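Long-range contacts in NADP-dependent alcohol dehydrogenase (Entamoeba histolytica, PDB 2OUI), which catalyses the NADP-dependent interconversion of alcohols with aldehydes or ketones, probably with zinc, as a tetramer of identical subunits: residues Leu4-Ile9 / His53-Gly58; Val178-Val183 / Asp205-Tyr210; Asp237-Ala242 / Lys254-Gly259. The protein carries 1 engineered substitution. One frame throughout, in Å; residues are numbered along the deposited sequence.

The three contacts illustrate how chemistry follows place in the fold. Contact 1 pairs two strands on the side of the GroES-like domain; backbone hydrogen bonds, one of them weak, join its strands beside apolar side chains, and its interior is buried while the loop end at His53 and Asp54 is exposed. Contacts 2 and 3 belong to the Rossmann-type domain, across the chain's centre from contact 1, with about 18 Å between their centres. Contact 2 is a buried, apolar helix-helix packing. Contact 3 joins the start of a strand to a helix's last turn and the chain leaving it, combining an apolar core with a salt bridge within the chain, beside a subunit interface. The two meet where Ser182 OG lies 3.4 Å from Val240 CG1.

Contact 1: residues Leu4-Ile9 / His53-Gly58; sequences LAMLGI and HDMILG
Met6 and Met55 face each other as an antiparallel hydrogen-bonded pair, and a G1 beta bulge sits directly beside them, since Asp54 and Met55 together stand opposite the single residue Met6. The pair is held unevenly. Met6 N donates to Met55 O at 2.8 Å, tilted 30° from the carbonyl plane, whereas the return bond from Met55 N to Met6 O is stretched to 3.3 Å and weak. Asp54 occupies the first bulge position with a positive phi of 56°, the conformation expected there. Both methionines project to one side of the sheet, and Met6 SD comes within 4.4 Å of Met55 CE. Leu57 joins them, its CD2 4.1 Å from Met6 CB, while its CD1 packs against the backbone of Ala5 and Met6. The Met6 side chain is extended throughout (chi1 174°) and runs on to Thr43 and Val44 of helix 38-46. In the small sheet, strand 2-8 is flanked by strands 55-56 and 11-16; beyond it, Asp117 accepts a hydrogen bond from Ile56 N and Asp40 one from Gly58 N. Past the non-hydrogen-bonded pair Ala5-Ile56, Leu57 N reaches Leu4 O at 2.8 Å, with 162° at the hydrogen.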
# COMPACT_ATOMS: atom_id res chain seq x y z
N LEU A 4 3.57 -28.09 31.79
CA LEU A 4 2.94 -29.14 31.00
C LEU A 4 3.62 -29.14 29.64
O LEU A 4 3.58 -28.11 28.94
CB LEU A 4 1.44 -28.87 30.83
CG LEU A 4 0.75 -29.93 29.95
CD1 LEU A 4 0.78 -31.25 30.65
CD2 LEU A 4 -0.68 -29.53 29.65
N ALA A 5 4.25 -30.27 29.28
CA ALA A 5 5.14 -30.34 28.11
C ALA A 5 4.73 -31.34 27.03
O ALA A 5 4.03 -32.31 27.32
CB ALA A 5 6.56 -30.66 28.55
N MET A 6 5.19 -31.09 25.79
CA MET A 6 5.20 -32.10 24.73
C MET A 6 6.44 -32.94 24.96
O MET A 6 7.57 -32.43 24.84
CB MET A 6 5.31 -31.43 23.36
CG MET A 6 5.48 -32.41 22.20
SD MET A 6 5.39 -31.48 20.67
CE MET A 6 5.68 -32.83 19.52
N LEU A 7 6.24 -34.20 25.32
CA LEU A 7 7.35 -35.09 25.62
C LEU A 7 7.84 -35.78 24.35
O LEU A 7 8.98 -36.24 24.28
CB LEU A 7 6.91 -36.11 26.65
CG LEU A 7 6.26 -35.58 27.92
CD1 LEU A 7 5.83 -36.72 28.81
CD2 LEU A 7 7.21 -34.65 28.65
N GLY A 8 6.96 -35.86 23.36
CA GLY A 8 7.28 -36.45 22.07
C GLY A 8 6.03 -36.30 21.24
O GLY A 8 4.98 -35.92 21.77
N ILE A 9 6.12 -36.58 19.94
CA ILE A 9 4.91 -36.60 19.11
C ILE A 9 3.90 -37.54 19.76
O ILE A 9 4.22 -38.68 20.09
CB ILE A 9 5.22 -36.97 17.63
CG1 ILE A 9 5.96 -35.79 16.97
CG2 ILE A 9 3.92 -37.31 16.86
CD1 ILE A 9 6.42 -36.05 15.53
N HIS A 53 11.13 -32.55 22.28
CA HIS A 53 11.18 -33.21 23.57
C HIS A 53 11.30 -32.14 24.64
O HIS A 53 11.99 -31.12 24.45
CB HIS A 53 12.31 -34.25 23.63
CG HIS A 53 11.91 -35.61 23.12
ND1 HIS A 53 11.32 -35.80 21.89
CD2 HIS A 53 12.02 -36.84 23.68
CE1 HIS A 53 11.09 -37.09 21.71
NE2 HIS A 53 11.50 -37.74 22.79
N ASP A 54 10.53 -32.36 25.71
CA ASP A 54 10.47 -31.52 26.91
C ASP A 54 10.12 -30.04 26.70
O ASP A 54 10.49 -29.20 27.49
CB ASP A 54 11.72 -31.74 27.75
CG ASP A 54 11.96 -33.22 28.06
OD1 ASP A 54 11.00 -34.02 27.89
OD2 ASP A 54 13.09 -33.59 28.45
N MET A 55 9.35 -29.76 25.65
CA MET A 55 8.91 -28.38 25.38
C MET A 55 7.61 -28.05 26.11
O MET A 55 6.56 -28.64 25.83
CB MET A 55 8.73 -28.11 23.89
CG MET A 55 8.27 -26.69 23.61
SD MET A 55 8.08 -26.37 21.87
CE MET A 55 6.57 -27.32 21.58
N ILE A 56 7.68 -27.07 27.01
CA ILE A 56 6.48 -26.60 27.70
C ILE A 56 5.48 -25.97 26.72
O ILE A 56 5.89 -25.26 25.80
CB ILE A 56 6.82 -25.65 28.85
CG1 ILE A 56 7.60 -26.45 29.91
CG2 ILE A 56 5.53 -25.02 29.40
CD1 ILE A 56 8.15 -25.63 31.05
N LEU A 57 4.19 -26.28 26.90
CA LEU A 57 3.18 -25.92 25.91
C LEU A 57 2.51 -24.60 26.26
O LEU A 57 2.80 -24.02 27.30
CB LEU A 57 2.14 -27.04 25.78
CG LEU A 57 2.72 -28.32 25.17
CD1 LEU A 57 1.76 -29.46 25.40
CD2 LEU A 57 2.98 -28.12 23.67
N GLY A 58 1.64 -24.13 25.36
CA GLY A 58 0.87 -22.91 25.59
C GLY A 58 1.51 -21.60 25.17
O GLY A 58 2.73 -21.39 25.32

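Contact 2: residues Val178-Val183 / Asp205-Tyr210; sequences VGLMSV and DIALEY. With NO3 (nitrate ion), chain F.
Tyr210, Leu180 and Val183 fill most of the seam between two helices inclined at 28°, their axes 9.3 Å apart. Tyr210 lies just past the end of helix 201-209 and turns one ring face to Met181, whose methyl CE rests 3.6 Å from the ring centroid, offset toward CZ and the hydroxyl. Met181 starts out away from the other helix; bends at chi2 (-62°) and chi3 bring its tip back over the ring, a CH-pi contact in which the sulfur hangs farther above the same face. Leu180 leaves its backbone toward the second helix. Its side chain crosses that of Ile206 at about a right angle, with Leu180 CD1 3.8 Å from Ile206 CG2, while CD2 sits 3.7 Å from Ala207 CB. This is packing between neighbouring helices of a Rossmann-type fold, and Gly179 belongs to a GxGxxG sequence consistent with dinucleotide binding. Val183 sends CG1 to the carbonyl oxygens of Ala207 and Tyr210, and also touches Val172 of strand 170-173. The Tyr210 hydroxyl is hydrogen-bonded to Asp315 O, which fixes the ring's far end. Near the start of helix 177-188, Val178 N donates to O2 of a nitrate ion, probably from the crystallisation liquor, at 2.8 Å; Thr38 OG1 binds it too.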
# COMPACT_ATOMS: atom_id res chain seq x y z
N VAL A 178 -10.68 -18.43 16.37
CA VAL A 178 -9.93 -17.54 15.46
C VAL A 178 -10.85 -17.00 14.38
O VAL A 178 -10.85 -15.80 14.13
CB VAL A 178 -8.69 -18.21 14.81
CG1 VAL A 178 -7.99 -17.28 13.72
CG2 VAL A 178 -7.68 -18.55 15.89
N GLY A 179 -11.62 -17.88 13.74
CA GLY A 179 -12.56 -17.45 12.69
C GLY A 179 -13.61 -16.46 13.18
O GLY A 179 -14.02 -15.55 12.44
N LEU A 180 -14.10 -16.67 14.39
CA LEU A 180 -15.06 -15.74 14.99
C LEU A 180 -14.42 -14.36 15.11
O LEU A 180 -15.09 -13.33 14.90
CB LEU A 180 -15.53 -16.24 16.36
CG LEU A 180 -16.45 -17.47 16.38
CD1 LEU A 180 -16.72 -17.93 17.83
CD2 LEU A 180 -17.75 -17.13 15.71
N MET A 181 -13.13 -14.34 15.44
CA MET A 181 -12.41 -13.08 15.55
C MET A 181 -12.12 -12.51 14.17
O MET A 181 -12.02 -11.30 14.03
CB MET A 181 -11.16 -13.18 16.43
CG MET A 181 -11.49 -13.30 17.95
SD MET A 181 -12.37 -11.81 18.51
CE MET A 181 -14.09 -12.31 18.60
N SER A 182 -12.04 -13.38 13.15
CA SER A 182 -11.93 -12.90 11.75
C SER A 182 -13.24 -12.27 11.26
O SER A 182 -13.22 -11.31 10.47
CB SER A 182 -11.55 -14.03 10.80
OG SER A 182 -10.20 -14.44 11.00
N VAL A 183 -14.38 -12.83 11.68
CA VAL A 183 -15.66 -12.19 11.50
C VAL A 183 -15.68 -10.84 12.18
O VAL A 183 -16.09 -9.84 11.58
CB VAL A 183 -16.85 -13.09 11.96
CG1 VAL A 183 -18.17 -12.31 11.91
CG2 VAL A 183 -16.96 -14.35 11.07
N ASP A 205 -23.97 -19.65 15.75
CA ASP A 205 -24.83 -18.71 16.44
C ASP A 205 -23.99 -17.49 16.87
O ASP A 205 -24.40 -16.35 16.68
CB ASP A 205 -25.47 -19.37 17.67
CG ASP A 205 -26.51 -20.42 17.30
OD1 ASP A 205 -27.13 -20.33 16.20
OD2 ASP A 205 -26.69 -21.34 18.12
N ILE A 206 -22.82 -17.76 17.43
CA ILE A 206 -21.92 -16.68 17.90
C ILE A 206 -21.39 -15.81 16.75
O ILE A 206 -21.20 -14.59 16.93
CB ILE A 206 -20.77 -17.22 18.79
CG1 ILE A 206 -21.33 -17.86 20.08
CG2 ILE A 206 -19.75 -16.11 19.15
CD1 ILE A 206 -22.16 -16.91 20.98
N ALA A 207 -21.16 -16.41 15.58
CA ALA A 207 -20.71 -15.61 14.44
C ALA A 207 -21.69 -14.48 14.09
O ALA A 207 -21.27 -13.36 13.80
CB ALA A 207 -20.44 -16.49 13.26
N LEU A 208 -22.99 -14.77 14.14
CA LEU A 208 -24.03 -13.76 13.93
C LEU A 208 -23.94 -12.64 14.96
O LEU A 208 -24.29 -11.49 14.68
CB LEU A 208 -25.44 -14.38 13.92
CG LEU A 208 -25.79 -15.26 12.70
CD1 LEU A 208 -27.21 -15.86 12.81
CD2 LEU A 208 -25.66 -14.47 11.44
N GLU A 209 -23.45 -12.93 16.16
CA GLU A 209 -23.30 -11.87 17.16
C GLU A 209 -22.10 -10.96 16.91
O GLU A 209 -22.02 -9.87 17.47
CB GLU A 209 -23.26 -12.44 18.58
CG GLU A 209 -24.55 -13.13 18.98
CD GLU A 209 -24.62 -13.50 20.47
OE1 GLU A 209 -23.70 -13.13 21.24
OE2 GLU A 209 -25.60 -14.17 20.86
N TYR A 210 -21.16 -11.39 16.07
CA TYR A 210 -19.93 -10.62 15.84
C TYR A 210 -19.94 -9.88 14.51
O TYR A 210 -18.91 -9.31 14.09
CB TYR A 210 -18.74 -11.55 15.90
CG TYR A 210 -18.20 -11.79 17.30
CD1 TYR A 210 -17.78 -10.72 18.10
CD2 TYR A 210 -18.03 -13.09 17.78
CE1 TYR A 210 -17.25 -10.95 19.40
CE2 TYR A 210 -17.49 -13.34 19.04
CZ TYR A 210 -17.11 -12.28 19.84
OH TYR A 210 -16.57 -12.59 21.06
N NO3 F . -9.24 -22.29 15.96
O1 NO3 F . -8.72 -22.72 17.19
O2 NO3 F . -9.96 -21.11 15.90
O3 NO3 F . -9.05 -23.03 14.79

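Contact 3: residues Asp237-Ala242 / Lys254-Gly259; sequences DKVVIA and KMIKPG
The closest pair of CA atoms is that of Asp237 and Lys257, 5.8 Å apart. Segment 237-242 turns a corner at Asp237 and continues as the strand 238-241; segment 254-259 leaves helical geometry at Ile256, is only weakly strand-like through Lys257, and turns again at Pro258 and Gly259. Instead of a direct backbone hydrogen bond, one water spans the gap, donating to Asp237 O at 2.7 Å and to Gly259 O at 2.8 Å.

Around this bridge the side chains split into a polar and an apolar half. Lys257 is extended beyond CG and runs alongside Asp237 in the same direction, which carries NZ to 2.8 Å from Asp237 OD1. The ammonium meets that oxygen on its syn side, 22° out of the carboxylate plane. Asp237 OD2 accepts a hydrogen bond from Thr169 N, so each carboxylate oxygen has a partner and the rotation of the group is restrained. Lys257 NZ also forms a salt bridge with Glu93 of a second subunit, so two carboxylates, one from each subunit, pair with the same ammonium, which would probably stabilise its charged form.

On the apolar side, Ile256 has CG1 roughly anti to the backbone N (chi1 -155°), which brings CG1 near Asp237 O and lets the side chain cross Val239, with CD1 3.8 Å from Val239 CG2. That valine methyl is also met by Met255, whose CG lies 4.0 Å away.

The contact closes one beta-alpha-beta unit of the Rossmann-type sheet: strand 236-241 leads into helix 248-255, and the turn after it into strand 260-264. Strand 236-241 lies between strands 170-173 and 260-264, while Ala252 of the helix and Ile173 of strand 170-173 also pack on Val239.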
# COMPACT_ATOMS: atom_id res chain seq x y z
N ASP A 237 -16.05 -10.58 -2.47
CA ASP A 237 -14.93 -9.65 -2.71
C ASP A 237 -13.62 -10.15 -2.12
O ASP A 237 -12.57 -10.04 -2.77
CB ASP A 237 -15.25 -8.26 -2.14
CG ASP A 237 -16.43 -7.62 -2.83
OD1 ASP A 237 -16.46 -7.57 -4.07
OD2 ASP A 237 -17.38 -7.19 -2.14
N LYS A 238 -13.68 -10.62 -0.87
CA LYS A 238 -12.48 -11.02 -0.11
C LYS A 238 -12.82 -12.29 0.70
O LYS A 238 -13.98 -12.51 1.05
CB LYS A 238 -12.08 -9.92 0.87
CG LYS A 238 -11.87 -8.51 0.24
CD LYS A 238 -10.65 -8.42 -0.72
CE LYS A 238 -10.80 -7.24 -1.70
NZ LYS A 238 -10.97 -5.95 -1.00
N VAL A 239 -11.81 -13.08 1.01
CA VAL A 239 -12.00 -14.34 1.76
C VAL A 239 -10.93 -14.44 2.86
O VAL A 239 -9.75 -14.19 2.61
CB VAL A 239 -11.91 -15.59 0.83
CG1 VAL A 239 -11.98 -16.88 1.65
CG2 VAL A 239 -13.01 -15.58 -0.23
N VAL A 240 -11.37 -14.80 4.07
CA VAL A 240 -10.45 -15.14 5.17
C VAL A 240 -10.57 -16.64 5.41
O VAL A 240 -11.67 -17.20 5.43
CB VAL A 240 -10.82 -14.40 6.50
CG1 VAL A 240 -9.84 -14.80 7.60
CG2 VAL A 240 -10.85 -12.87 6.32
N ILE A 241 -9.42 -17.31 5.53
CA ILE A 241 -9.41 -18.73 5.84
C ILE A 241 -8.89 -18.85 7.26
O ILE A 241 -7.77 -18.41 7.56
CB ILE A 241 -8.52 -19.56 4.90
CG1 ILE A 241 -9.02 -19.47 3.46
CG2 ILE A 241 -8.51 -21.00 5.37
CD1 ILE A 241 -8.12 -20.17 2.45
N ALA A 242 -9.73 -19.37 8.15
CA ALA A 242 -9.40 -19.46 9.56
C ALA A 242 -9.62 -20.86 10.11
O ALA A 242 -9.67 -21.07 11.33
CB ALA A 242 -10.18 -18.43 10.36
N LYS A 254 -12.40 -20.53 -5.68
CA LYS A 254 -13.59 -20.74 -6.53
C LYS A 254 -14.74 -19.78 -6.18
O LYS A 254 -15.60 -19.50 -7.03
CB LYS A 254 -14.07 -22.19 -6.49
CG LYS A 254 -13.07 -23.20 -7.10
CD LYS A 254 -13.50 -24.64 -6.84
CE LYS A 254 -12.46 -25.60 -7.37
NZ LYS A 254 -12.88 -27.04 -7.25
N MET A 255 -14.77 -19.27 -4.95
CA MET A 255 -15.87 -18.39 -4.55
C MET A 255 -15.55 -16.90 -4.66
O MET A 255 -16.45 -16.07 -4.49
CB MET A 255 -16.29 -18.68 -3.11
CG MET A 255 -15.25 -18.23 -2.14
SD MET A 255 -15.84 -18.44 -0.43
CE MET A 255 -15.94 -20.24 -0.29
N ILE A 256 -14.29 -16.57 -4.95
CA ILE A 256 -13.81 -15.19 -4.91
C ILE A 256 -13.75 -14.55 -6.29
O ILE A 256 -13.44 -15.22 -7.29
CB ILE A 256 -12.45 -15.07 -4.17
CG1 ILE A 256 -12.25 -13.66 -3.57
CG2 ILE A 256 -11.28 -15.51 -5.06
CD1 ILE A 256 -10.99 -13.55 -2.71
N LYS A 257 -14.06 -13.26 -6.36
CA LYS A 257 -13.95 -12.52 -7.63
C LYS A 257 -12.48 -12.41 -8.06
O LYS A 257 -11.59 -12.47 -7.19
CB LYS A 257 -14.45 -11.09 -7.40
CG LYS A 257 -15.94 -10.98 -7.15
CD LYS A 257 -16.31 -9.52 -6.81
CE LYS A 257 -17.81 -9.34 -6.69
NZ LYS A 257 -18.08 -7.91 -6.33
N PRO A 258 -12.22 -12.12 -9.36
CA PRO A 258 -10.85 -11.77 -9.74
C PRO A 258 -10.49 -10.40 -9.18
O PRO A 258 -11.39 -9.58 -8.94
CB PRO A 258 -10.93 -11.68 -11.27
CG PRO A 258 -12.37 -11.28 -11.54
CD PRO A 258 -13.14 -12.09 -10.52
N GLY A 259 -9.21 -10.15 -8.94
CA GLY A 259 -8.80 -8.90 -8.30
C GLY A 259 -9.25 -8.83 -6.85
O GLY A 259 -10.18 -8.08 -6.46
O HOH W 1 -12.43 -8.26 -4.77